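Local coordinates for Glyoxalase/bleomycin resistance protein/dioxygenase (Catenulispora acidiphila, PDB 4N04) that may act as a dioxygenase, as a member of the vicinal oxygen chelate (glyoxalase/bleomycin resistance) superfamily, at residues K98-D103 against E108-E113. The protein carries 1 engineered substitution. Sequence-based numbering, arbitrary orientation.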
loop_
_atom_site.group_PDB
_atom_site.type_symbol
_atom_site.label_atom_id
_atom_site.label_comp_id
_atom_site.label_asym_id
_atom_site.label_seq_id
_atom_site.Cartn_x
_atom_site.Cartn_y
_atom_site.Cartn_z
ATOM N N LYS A 98 -5.227 -13.472 2.317
ATOM C CA LYS A 98 -5.131 -12.046 2.533
ATOM C C LYS A 98 -3.814 -11.835 3.264
ATOM O O LYS A 98 -3.561 -12.483 4.279
ATOM C CB LYS A 98 -6.301 -11.550 3.383
ATOM C CG LYS A 98 -6.249 -10.064 3.726
ATOM C CD LYS A 98 -7.393 -9.706 4.653
ATOM C CE LYS A 98 -7.071 -8.515 5.540
ATOM N NZ LYS A 98 -8.046 -8.414 6.665
ATOM N N VAL A 99 -2.951 -10.964 2.751
ATOM C CA VAL A 99 -1.762 -10.622 3.523
ATOM C C VAL A 99 -1.714 -9.145 3.877
ATOM O O VAL A 99 -2.000 -8.273 3.053
ATOM C CB VAL A 99 -0.429 -11.154 2.902
ATOM C CG1 VAL A 99 -0.695 -12.095 1.703
ATOM C CG2 VAL A 99 0.502 -10.029 2.553
ATOM N N THR A 100 -1.363 -8.871 5.124
ATOM C CA THR A 100 -1.445 -7.517 5.624
ATOM C C THR A 100 -0.086 -6.906 5.898
ATOM O O THR A 100 0.746 -7.491 6.582
ATOM C CB THR A 100 -2.272 -7.464 6.909
ATOM O OG1 THR A 100 -3.560 -8.034 6.661
ATOM C CG2 THR A 100 -2.437 -6.022 7.374
ATOM N N TYR A 101 0.123 -5.706 5.377
ATOM C CA TYR A 101 1.330 -4.956 5.673
ATOM C C TYR A 101 1.017 -3.832 6.636
ATOM O O TYR A 101 -0.068 -3.246 6.591
ATOM C CB TYR A 101 1.919 -4.381 4.389
ATOM C CG TYR A 101 2.471 -5.435 3.474
ATOM C CD1 TYR A 101 3.799 -5.848 3.579
ATOM C CD2 TYR A 101 1.668 -6.043 2.517
ATOM C CE1 TYR A 101 4.316 -6.833 2.741
ATOM C CE2 TYR A 101 2.179 -7.032 1.675
ATOM C CZ TYR A 101 3.501 -7.417 1.794
ATOM O OH TYR A 101 4.011 -8.386 0.962
ATOM N N LEU A 102 1.967 -3.529 7.509
ATOM C CA LEU A 102 1.862 -2.352 8.349
ATOM C C LEU A 102 2.895 -1.324 7.907
ATOM O O LEU A 102 4.086 -1.623 7.894
ATOM C CB LEU A 102 2.078 -2.726 9.811
ATOM C CG LEU A 102 1.020 -3.660 10.385
ATOM C CD1 LEU A 102 1.375 -4.079 11.792
ATOM C CD2 LEU A 102 -0.362 -3.021 10.334
ATOM N N ASP A 103 2.438 -0.123 7.537
ATOM C CA ASP A 103 3.347 0.970 7.153
ATOM C C ASP A 103 4.078 1.504 8.390
ATOM O O ASP A 103 3.732 1.116 9.511
ATOM C CB ASP A 103 2.623 2.058 6.307
ATOM C CG ASP A 103 1.799 3.061 7.135
ATOM O OD1 ASP A 103 1.793 3.045 8.384
ATOM O OD2 ASP A 103 1.149 3.917 6.496
ATOM N N GLU A 108 -2.783 -0.144 7.892
ATOM C CA GLU A 108 -2.860 -1.493 7.334
ATOM C C GLU A 108 -3.101 -1.466 5.834
ATOM O O GLU A 108 -4.103 -0.926 5.367
ATOM C CB GLU A 108 -3.989 -2.280 8.009
ATOM C CG GLU A 108 -3.796 -2.479 9.505
ATOM C CD GLU A 108 -5.020 -3.083 10.210
ATOM O OE1 GLU A 108 -6.023 -3.385 9.530
ATOM O OE2 GLU A 108 -4.983 -3.250 11.453
ATOM N N ILE A 109 -2.170 -2.038 5.083
ATOM C CA ILE A 109 -2.355 -2.208 3.652
ATOM C C ILE A 109 -2.464 -3.693 3.349
ATOM O O ILE A 109 -1.471 -4.419 3.428
ATOM C CB ILE A 109 -1.159 -1.638 2.839
ATOM C CG1 ILE A 109 -0.753 -0.269 3.372
ATOM C CG2 ILE A 109 -1.504 -1.563 1.364
ATOM C CD1 ILE A 109 -1.797 0.796 3.154
ATOM N N ALA A 110 -3.661 -4.146 2.999
ATOM C CA ALA A 110 -3.874 -5.564 2.739
ATOM C C ALA A 110 -3.955 -5.900 1.252
ATOM O O ALA A 110 -4.451 -5.112 0.436
ATOM C CB ALA A 110 -5.109 -6.076 3.473
ATOM N N PHE A 111 -3.448 -7.084 0.921
ATOM C CA PHE A 111 -3.467 -7.598 -0.438
ATOM C C PHE A 111 -4.119 -8.956 -0.445
ATOM O O PHE A 111 -3.683 -9.874 0.249
ATOM C CB PHE A 111 -2.053 -7.728 -0.982
ATOM C CG PHE A 111 -1.360 -6.422 -1.191
ATOM C CD1 PHE A 111 -1.393 -5.798 -2.424
ATOM C CD2 PHE A 111 -0.664 -5.821 -0.157
ATOM C CE1 PHE A 111 -0.749 -4.597 -2.624
ATOM C CE2 PHE A 111 -0.012 -4.617 -0.346
ATOM C CZ PHE A 111 -0.056 -3.998 -1.583
ATOM N N GLY A 112 -5.174 -9.082 -1.238
ATOM C CA GLY A 112 -5.872 -10.342 -1.369
ATOM C C GLY A 112 -5.858 -10.842 -2.796
ATOM O O GLY A 112 -5.254 -10.233 -3.679
ATOM N N GLU A 113 -6.533 -11.961 -3.017
ATOM C CA GLU A 113 -6.605 -12.558 -4.334
ATOM C C GLU A 113 -7.862 -13.399 -4.488
ATOM O O GLU A 113 -8.416 -13.914 -3.517
ATOM C CB GLU A 113 -5.368 -13.413 -4.602
ATOM C CG GLU A 113 -5.154 -14.528 -3.601
ATOM C CD GLU A 113 -4.191 -15.591 -4.109
ATOM O OE1 GLU A 113 -3.570 -15.374 -5.174
ATOM O OE2 GLU A 113 -4.062 -16.649 -3.448
#
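The rings of Tyr101 and Phe111 meet rim to rim on the helix-covered face of an antiparallel hairpin, CD2 of Tyr101 lying 3.6 Å from CD2 of Phe111. Their planes stand at 87°, yet neither ring sits over the other's face. Both side chains set CG anti to the carbonyl carbon (chi1 -69° and -67°), which brings them into this diagonal meeting. Val99 and Ile109 complete the apolar face. Branched and aromatic residues suit it, because helices 72-81 and 17-28 pack here: Val99 and Tyr101 touch Leu76, Phe111 touches Leu72, and Ile109 touches Tyr24.

Beneath this layer four backbone hydrogen bonds join the strands, in two hydrogen-bonded pairs. Val99 and Phe111 form one, with Phe111 N 2.8 Å from Val99 O. Tyr101 and Ile109 form the other; there Tyr101 N lies above the carbonyl plane of Ile109, 2.8 Å from its O, a bent approach at the acceptor.

The other face is more polar and more open to solvent, above all at Leu102, which is exposed, and Glu108, which is partly so. The small Ala110, paired with Thr100, lets the extended Lys98 chain lie against it, CE of Lys98 3.8 Å from CB of Ala110. Leu102 and Glu108 run side by side, Leu102 CD2 resting 3.6 Å from Glu108 CG, so the acid's aliphatic part makes the contact and its carboxylate takes no part in it. Lys98 NZ stays 6.1 Å from Glu108 OE1, too far for a salt bridge. In this βαβββ module of the vicinal oxygen chelate fold, backbone bonds and apolar contact, rather than charge pairing, thus hold the closing hairpin together.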